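Long-range contact in ulvan Lyase-PL25 (Pseudoalteromonas sp. PLSV, PDB 5UAM), which cleaves ulvan, the sulfated cell-wall polysaccharide of green seaweeds, as a polysaccharide lyase of family PL25: residues A[34-47]-A[95-107]. Residues are numbered along the deposited sequence; the frame is centred on the assembly and turned at random.
Sequences VGNPLAIVQHPAGI and KFDNHGKPTMLID. With PO4 (phosphate ion), chain E.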
ATOM      1  N   VAL A  34     -16.205  -2.690  -3.167  1.00 13.42           N
ATOM      2  CA  VAL A  34     -16.267  -2.579  -4.621  1.00 13.96           C
ATOM      3  C   VAL A  34     -14.867  -2.579  -5.220  1.00 14.27           C
ATOM      4  O   VAL A  34     -13.885  -2.191  -4.581  1.00 13.92           O
ATOM      5  CB  VAL A  34     -17.038  -1.345  -5.144  1.00 15.03           C
ATOM      6  CG1 VAL A  34     -18.404  -1.272  -4.506  1.00 16.13           C
ATOM      7  CG2 VAL A  34     -16.267  -0.065  -4.924  1.00 15.77           C
ATOM      8  N   GLY A  35     -14.800  -3.006  -6.482  1.00 14.82           N
ATOM      9  CA  GLY A  35     -13.543  -2.924  -7.227  1.00 13.69           C
ATOM     10  C   GLY A  35     -12.469  -3.772  -6.581  1.00 16.03           C
ATOM     11  O   GLY A  35     -12.664  -4.964  -6.338  1.00 15.68           O
ATOM     12  N   ASN A  36     -11.310  -3.169  -6.323  1.00 14.99           N
ATOM     13  CA  ASN A  36     -10.290  -3.731  -5.435  1.00 14.03           C
ATOM     14  C   ASN A  36     -10.425  -2.987  -4.119  1.00 13.56           C
ATOM     15  O   ASN A  36     -10.036  -1.809  -4.039  1.00 14.15           O
ATOM     16  CB  ASN A  36      -8.878  -3.508  -5.989  1.00 15.34           C
ATOM     17  CG  ASN A  36      -8.615  -4.238  -7.243  1.00 18.57           C
ATOM     18  OD1 ASN A  36      -9.225  -5.266  -7.541  1.00 21.17           O
ATOM     19  ND2 ASN A  36      -7.680  -3.716  -8.025  1.00 20.03           N
ATOM     20  N   PRO A  37     -10.990  -3.577  -3.065  1.00 12.39           N
ATOM     21  CA  PRO A  37     -11.285  -2.770  -1.879  1.00 12.35           C
ATOM     22  C   PRO A  37     -10.095  -2.471  -0.996  1.00 11.36           C
ATOM     23  O   PRO A  37     -10.218  -1.620  -0.107  1.00 11.97           O
ATOM     24  CB  PRO A  37     -12.309  -3.608  -1.114  1.00 14.38           C
ATOM     25  CG  PRO A  37     -12.953  -4.454  -2.144  1.00 13.90           C
ATOM     26  CD  PRO A  37     -11.843  -4.775  -3.132  1.00 12.72           C
ATOM     27  N   LEU A  38      -8.966  -3.132  -1.253  1.00 11.59           N
ATOM     28  CA  LEU A  38      -7.761  -3.077  -0.443  1.00 10.38           C
ATOM     29  C   LEU A  38      -6.568  -3.244  -1.362  1.00 11.40           C
ATOM     30  O   LEU A  38      -6.676  -3.840  -2.437  1.00 11.41           O
ATOM     31  CB  LEU A  38      -7.710  -4.263   0.520  1.00 11.79           C
ATOM     32  CG  LEU A  38      -8.842  -4.417   1.526  1.00 11.06           C
ATOM     33  CD1 LEU A  38      -8.803  -5.817   2.113  1.00 12.65           C
ATOM     34  CD2 LEU A  38      -8.734  -3.372   2.603  1.00 12.39           C
ATOM     35  N   ALA A  39      -5.401  -2.767  -0.902  1.00 10.87           N
ATOM     36  CA  ALA A  39      -4.126  -3.022  -1.572  1.00 11.18           C
ATOM     37  C   ALA A  39      -3.003  -2.745  -0.586  1.00 12.33           C
ATOM     38  O   ALA A  39      -3.164  -1.950   0.334  1.00 11.52           O
ATOM     39  CB  ALA A  39      -3.929  -2.138  -2.800  1.00 12.00           C
ATOM     40  N   ILE A  40      -1.841  -3.339  -0.836  1.00 11.44           N
ATOM     41  CA  ILE A  40      -0.704  -3.158   0.061  1.00 11.84           C
ATOM     42  C   ILE A  40      -0.206  -1.723   0.031  1.00 11.30           C
ATOM     43  O   ILE A  40       0.304  -1.234   1.046  1.00 12.03           O
ATOM     44  CB  ILE A  40       0.372  -4.200  -0.290  1.00 12.24           C
ATOM     45  CG1 ILE A  40      -0.070  -5.567   0.269  1.00 14.32           C
ATOM     46  CG2 ILE A  40       1.734  -3.816   0.274  1.00 13.06           C
ATOM     47  CD1 ILE A  40       0.689  -6.729  -0.257  1.00 15.88           C
ATOM     48  N   VAL A  41      -0.355  -1.009  -1.090  1.00 10.80           N
ATOM     49  CA  VAL A  41       0.228   0.334  -1.172  1.00 11.85           C
ATOM     50  C   VAL A  41      -0.535   1.356  -0.322  1.00 11.76           C
ATOM     51  O   VAL A  41       0.082   2.282   0.226  1.00 13.25           O
ATOM     52  CB  VAL A  41       0.400   0.784  -2.625  1.00 11.85           C
ATOM     53  CG1 VAL A  41      -0.910   1.024  -3.304  1.00 13.02           C
ATOM     54  CG2 VAL A  41       1.291   2.047  -2.667  1.00 13.60           C
ATOM     55  N   GLN A  42      -1.862   1.251  -0.217  1.00 11.21           N
ATOM     56  CA  GLN A  42      -2.632   2.155   0.644  1.00 12.11           C
ATOM     57  C   GLN A  42      -2.591   1.592   2.043  1.00 11.40           C
ATOM     58  O   GLN A  42      -3.396   0.729   2.403  1.00 12.73           O
ATOM     59  CB  GLN A  42      -4.072   2.351   0.179  1.00 11.02           C
ATOM     60  CG  GLN A  42      -4.233   3.256  -1.033  1.00 12.45           C
ATOM     61  CD  GLN A  42      -4.179   2.537  -2.369  1.00 12.06           C
ATOM     62  OE1 GLN A  42      -4.128   1.294  -2.463  1.00 13.09           O
ATOM     63  NE2 GLN A  42      -4.213   3.327  -3.426  1.00 15.05           N
ATOM     64  N   HIS A  43      -1.657   2.092   2.847  1.00 11.61           N
ATOM     65  CA  HIS A  43      -1.434   1.515   4.158  1.00 11.04           C
ATOM     66  C   HIS A  43      -1.059   2.608   5.151  1.00 12.28           C
ATOM     67  O   HIS A  43      -0.456   3.625   4.778  1.00 12.64           O
ATOM     68  CB  HIS A  43      -0.316   0.465   4.102  1.00 13.06           C
ATOM     69  CG  HIS A  43       1.038   1.058   3.923  1.00 12.99           C
ATOM     70  ND1 HIS A  43       1.913   1.241   4.969  1.00 15.49           N
ATOM     71  CD2 HIS A  43       1.628   1.608   2.838  1.00 11.47           C
ATOM     72  CE1 HIS A  43       3.007   1.839   4.525  1.00 12.90           C
ATOM     73  NE2 HIS A  43       2.852   2.086   3.239  1.00 15.35           N
ATOM     74  N   PRO A  44      -1.378   2.412   6.434  1.00 12.50           N
ATOM     75  CA  PRO A  44      -2.182   1.290   6.946  1.00 13.13           C
ATOM     76  C   PRO A  44      -3.618   1.310   6.470  1.00 12.71           C
ATOM     77  O   PRO A  44      -4.239   2.378   6.375  1.00 14.08           O
ATOM     78  CB  PRO A  44      -2.176   1.522   8.468  1.00 16.46           C
ATOM     79  CG  PRO A  44      -1.118   2.506   8.750  1.00 17.94           C
ATOM     80  CD  PRO A  44      -0.948   3.322   7.495  1.00 13.95           C
ATOM     81  N   ALA A  45      -4.151   0.129   6.158  1.00 11.34           N
ATOM     82  CA  ALA A  45      -5.583  -0.007   5.998  1.00 11.53           C
ATOM     83  C   ALA A  45      -6.277  -0.237   7.332  1.00 12.39           C
ATOM     84  O   ALA A  45      -7.468   0.064   7.465  1.00 13.60           O
ATOM     85  CB  ALA A  45      -5.911  -1.158   5.032  1.00 13.26           C
ATOM     86  N   GLY A  46      -5.560  -0.773   8.313  1.00 11.43           N
ATOM     87  CA  GLY A  46      -6.102  -0.973   9.639  1.00 13.83           C
ATOM     88  C   GLY A  46      -5.009  -0.780  10.665  1.00 11.70           C
ATOM     89  O   GLY A  46      -3.814  -0.891  10.367  1.00 12.10           O
ATOM     90  N   ILE A  47      -5.444  -0.520  11.901  1.00 12.34           N
ATOM     91  CA  ILE A  47      -4.570  -0.168  13.017  1.00 11.47           C
ATOM     92  C   ILE A  47      -5.160  -0.770  14.279  1.00 12.50           C
ATOM     93  O   ILE A  47      -6.365  -0.647  14.524  1.00 12.35           O
ATOM     94  CB  ILE A  47      -4.468   1.357  13.207  1.00 12.25           C
ATOM     95  CG1 ILE A  47      -3.942   2.010  11.929  1.00 12.59           C
ATOM     96  CG2 ILE A  47      -3.621   1.676  14.431  1.00 14.91           C
ATOM     97  CD1 ILE A  47      -3.878   3.531  11.989  1.00 13.44           C
ATOM     98  N   LYS A  95     -15.056   1.429 -14.832  1.00 23.37           N
ATOM     99  CA  LYS A  95     -16.152   1.329 -13.873  1.00 22.53           C
ATOM    100  C   LYS A  95     -15.687   1.697 -12.469  1.00 21.15           C
ATOM    101  O   LYS A  95     -16.331   2.505 -11.785  1.00 23.36           O
ATOM    102  CB  LYS A  95     -16.788  -0.059 -13.878  1.00 26.41           C
ATOM    103  CG  LYS A  95     -18.018  -0.143 -12.982  1.00 28.24           C
ATOM    104  CD  LYS A  95     -18.689  -1.516 -13.026  1.00 33.26           C
ATOM    105  CE  LYS A  95     -19.826  -1.615 -12.001  1.00 40.12           C
ATOM    106  NZ  LYS A  95     -20.295  -3.026 -11.764  1.00 39.60           N
ATOM    107  N   PHE A  96     -14.580   1.104 -12.013  1.00 18.38           N
ATOM    108  CA  PHE A  96     -14.016   1.412 -10.702  1.00 16.00           C
ATOM    109  C   PHE A  96     -12.552   1.798 -10.846  1.00 16.95           C
ATOM    110  O   PHE A  96     -11.782   1.120 -11.534  1.00 19.82           O
ATOM    111  CB  PHE A  96     -14.154   0.250  -9.713  1.00 18.78           C
ATOM    112  CG  PHE A  96     -15.577  -0.012  -9.303  1.00 16.95           C
ATOM    113  CD1 PHE A  96     -16.266   0.905  -8.525  1.00 19.55           C
ATOM    114  CD2 PHE A  96     -16.241  -1.147  -9.729  1.00 22.28           C
ATOM    115  CE1 PHE A  96     -17.581   0.696  -8.183  1.00 19.05           C
ATOM    116  CE2 PHE A  96     -17.560  -1.361  -9.373  1.00 21.21           C
ATOM    117  CZ  PHE A  96     -18.222  -0.444  -8.599  1.00 19.61           C
ATOM    118  N   ASP A  97     -12.179   2.894 -10.194  1.00 14.27           N
ATOM    119  CA  ASP A  97     -10.835   3.441 -10.301  1.00 14.53           C
ATOM    120  C   ASP A  97      -9.886   2.798  -9.296  1.00 14.81           C
ATOM    121  O   ASP A  97      -8.795   2.356  -9.676  1.00 16.23           O
ATOM    122  CB  ASP A  97     -10.884   4.959 -10.107  1.00 15.72           C
ATOM    123  CG  ASP A  97      -9.513   5.592 -10.157  1.00 14.77           C
ATOM    124  OD1 ASP A  97      -8.704   5.333  -9.249  1.00 15.28           O
ATOM    125  OD2 ASP A  97      -9.260   6.355 -11.118  1.00 16.56           O
ATOM    126  N   ASN A  98     -10.297   2.723  -8.032  1.00 13.62           N
ATOM    127  CA  ASN A  98      -9.641   2.014  -6.938  1.00 11.76           C
ATOM    128  C   ASN A  98      -8.462   2.750  -6.334  1.00 13.02           C
ATOM    129  O   ASN A  98      -7.979   2.328  -5.278  1.00 13.68           O
ATOM    130  CB  ASN A  98      -9.180   0.596  -7.316  1.00 12.95           C
ATOM    131  CG  ASN A  98     -10.284  -0.253  -7.849  1.00 14.52           C
ATOM    132  OD1 ASN A  98     -11.363  -0.329  -7.255  1.00 14.37           O
ATOM    133  ND2 ASN A  98     -10.050  -0.873  -8.987  1.00 17.95           N
ATOM    134  N   HIS A  99      -7.980   3.835  -6.923  1.00 13.33           N
ATOM    135  CA  HIS A  99      -6.747   4.428  -6.423  1.00 12.58           C
ATOM    136  C   HIS A  99      -6.938   5.283  -5.182  1.00 13.45           C
ATOM    137  O   HIS A  99      -5.935   5.709  -4.575  1.00 14.11           O
ATOM    138  CB  HIS A  99      -6.092   5.270  -7.498  1.00 12.77           C
ATOM    139  CG  HIS A  99      -5.456   4.477  -8.584  1.00 14.40           C
ATOM    140  ND1 HIS A  99      -6.179   3.709  -9.472  1.00 16.43           N
ATOM    141  CD2 HIS A  99      -4.155   4.325  -8.924  1.00 15.43           C
ATOM    142  CE1 HIS A  99      -5.351   3.127 -10.321  1.00 17.78           C
ATOM    143  NE2 HIS A  99      -4.115   3.494 -10.020  1.00 17.12           N
ATOM    144  N   GLY A 100      -8.178   5.517  -4.788  1.00 11.98           N
ATOM    145  CA  GLY A 100      -8.487   6.315  -3.629  1.00 13.09           C
ATOM    146  C   GLY A 100      -9.045   5.531  -2.465  1.00 12.16           C
ATOM    147  O   GLY A 100      -9.628   6.121  -1.554  1.00 11.51           O
ATOM    148  N   LYS A 101      -8.870   4.210  -2.473  1.00 11.64           N
ATOM    149  CA  LYS A 101      -9.225   3.417  -1.306  1.00 10.71           C
ATOM    150  C   LYS A 101      -8.471   3.971  -0.094  1.00 11.67           C
ATOM    151  O   LYS A 101      -7.413   4.590  -0.251  1.00 12.50           O
ATOM    152  CB  LYS A 101      -8.917   1.937  -1.550  1.00 13.23           C
ATOM    153  CG  LYS A 101      -7.430   1.633  -1.609  1.00 13.17           C
ATOM    154  CD  LYS A 101      -7.137   0.160  -1.859  1.00 12.66           C
ATOM    155  CE  LYS A 101      -7.316  -0.296  -3.294  1.00 14.54           C
ATOM    156  NZ  LYS A 101      -6.313   0.339  -4.214  1.00 13.82           N
ATOM    157  N   PRO A 102      -9.002   3.799   1.117  1.00 10.36           N
ATOM    158  CA  PRO A 102      -8.540   4.607   2.251  1.00 10.89           C
ATOM    159  C   PRO A 102      -7.254   4.119   2.903  1.00 10.74           C
ATOM    160  O   PRO A 102      -6.932   2.929   2.941  1.00 11.94           O
ATOM    161  CB  PRO A 102      -9.693   4.497   3.255  1.00 11.41           C
ATOM    162  CG  PRO A 102     -10.327   3.180   2.919  1.00 11.37           C
ATOM    163  CD  PRO A 102     -10.249   3.076   1.436  1.00 11.89           C
ATOM    164  N   THR A 103      -6.567   5.098   3.495  1.00 11.19           N
ATOM    165  CA  THR A 103      -5.412   4.937   4.361  1.00 10.43           C
ATOM    166  C   THR A 103      -5.749   5.592   5.694  1.00 11.22           C
ATOM    167  O   THR A 103      -6.300   6.698   5.721  1.00 12.96           O
ATOM    168  CB  THR A 103      -4.226   5.649   3.724  1.00 12.13           C
ATOM    169  OG1 THR A 103      -3.929   4.956   2.510  1.00 12.52           O
ATOM    170  CG2 THR A 103      -3.036   5.673   4.631  1.00 13.88           C
ATOM    171  N   MET A 104      -5.425   4.916   6.795  1.00 10.96           N
ATOM    172  CA  MET A 104      -5.818   5.330   8.141  1.00 12.89           C
ATOM    173  C   MET A 104      -4.627   5.753   8.997  1.00 12.66           C
ATOM    174  O   MET A 104      -3.520   5.246   8.842  1.00 11.63           O
ATOM    175  CB  MET A 104      -6.498   4.145   8.855  1.00 15.29           C
ATOM    176  CG  MET A 104      -7.139   4.485  10.165  1.00 14.57           C
ATOM    177  SD  MET A 104      -7.684   2.941  10.986  1.00 17.04           S
ATOM    178  CE  MET A 104      -8.876   2.356   9.803  1.00 13.51           C
ATOM    179  N   LEU A 105      -4.874   6.676   9.936  1.00 11.92           N
ATOM    180  CA  LEU A 105      -3.914   7.060  10.960  1.00 11.57           C
ATOM    181  C   LEU A 105      -4.671   7.513  12.205  1.00 13.09           C
ATOM    182  O   LEU A 105      -5.649   8.258  12.094  1.00 14.56           O
ATOM    183  CB  LEU A 105      -3.001   8.188  10.439  1.00 13.07           C
ATOM    184  CG  LEU A 105      -1.896   8.673  11.374  1.00 13.45           C
ATOM    185  CD1 LEU A 105      -0.688   9.096  10.567  1.00 14.33           C
ATOM    186  CD2 LEU A 105      -2.373   9.844  12.242  1.00 16.86           C
ATOM    187  N   ILE A 106      -4.199   7.116  13.384  1.00 11.44           N
ATOM    188  CA  ILE A 106      -4.766   7.591  14.654  1.00 12.31           C
ATOM    189  C   ILE A 106      -3.782   8.584  15.262  1.00 13.33           C
ATOM    190  O   ILE A 106      -2.621   8.232  15.505  1.00 13.97           O
ATOM    191  CB  ILE A 106      -5.059   6.446  15.638  1.00 13.25           C
ATOM    192  CG1 ILE A 106      -5.988   5.432  14.993  1.00 15.21           C
ATOM    193  CG2 ILE A 106      -5.630   7.018  16.955  1.00 15.78           C
ATOM    194  CD1 ILE A 106      -6.283   4.215  15.882  1.00 19.37           C
ATOM    195  N   ASP A 107      -4.216   9.822  15.484  1.00 12.64           N
ATOM    196  CA  ASP A 107      -3.306  10.837  16.000  1.00 13.32           C
ATOM    197  C   ASP A 107      -3.158  10.736  17.520  1.00 13.15           C
ATOM    198  O   ASP A 107      -3.841   9.960  18.194  1.00 14.88           O
ATOM    199  CB  ASP A 107      -3.660  12.234  15.471  1.00 12.88           C
ATOM    200  CG  ASP A 107      -4.887  12.846  16.096  1.00 15.49           C
ATOM    201  OD1 ASP A 107      -5.250  12.513  17.247  1.00 15.54           O
ATOM    202  OD2 ASP A 107      -5.505  13.706  15.413  1.00 15.23           O
TER
HETATM  203  P   PO4 E 503      -1.410   4.513 -12.035  1.00 17.21           P
HETATM  204  O1  PO4 E 503      -1.389   4.366 -13.544  1.00 23.07           O
HETATM  205  O2  PO4 E 503      -0.037   4.591 -11.506  1.00 16.54           O
HETATM  206  O3  PO4 E 503      -2.096   3.269 -11.525  1.00 22.87           O
HETATM  207  O4  PO4 E 503      -2.170   5.793 -11.702  1.00 20.10           O
HETATM  208  O   HOH W   1      -6.136  -1.372  -6.510  1.00 15.53           O
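Bends at chi3 and chi4 of Lys-101 and at chi2 of Gln-42 (90°) bring ammonium and amide together where the two side chains cross at about a right angle. Lys-101 NZ donates to Gln-42 OE1 over 3.0 Å, from above the carbonyl plane, and to Asn-98 O over 2.8 Å within its own turn. A water 2.9 Å from Lys-101 NZ links it to Asn-36 ND2, while Gln-42 NE2 reaches His-99 O only weakly. The amides of Asn-36 and Asn-98 stack with their planes 24° apart, and Asn-36 N binds Asn-98 OD1 at 3.0 Å; Gln-58 and Lys-433 hold the polar ends of Asn-98 and Asn-36 from outside. Val-34 CB sits over one face of the Phe-96 ring in a CH-pi contact. At the other end Met-104 N donates to the carbonyl O of Pro-44, whose preceding peptide bond is cis, and Ile-47 lays CD1 against Met-104 CG and CG2 against Ile-106 CD1. Asp-97 OD1 closes an Asx turn on His-99 N, and His-99 NE2 donates to a phosphate ion, probably from the crystallisation liquor. The contact joins the first strands of adjacent propeller blades, and the loops leading into them, which carry the probable proton donor, His-99, in a beta-propeller lyase active site.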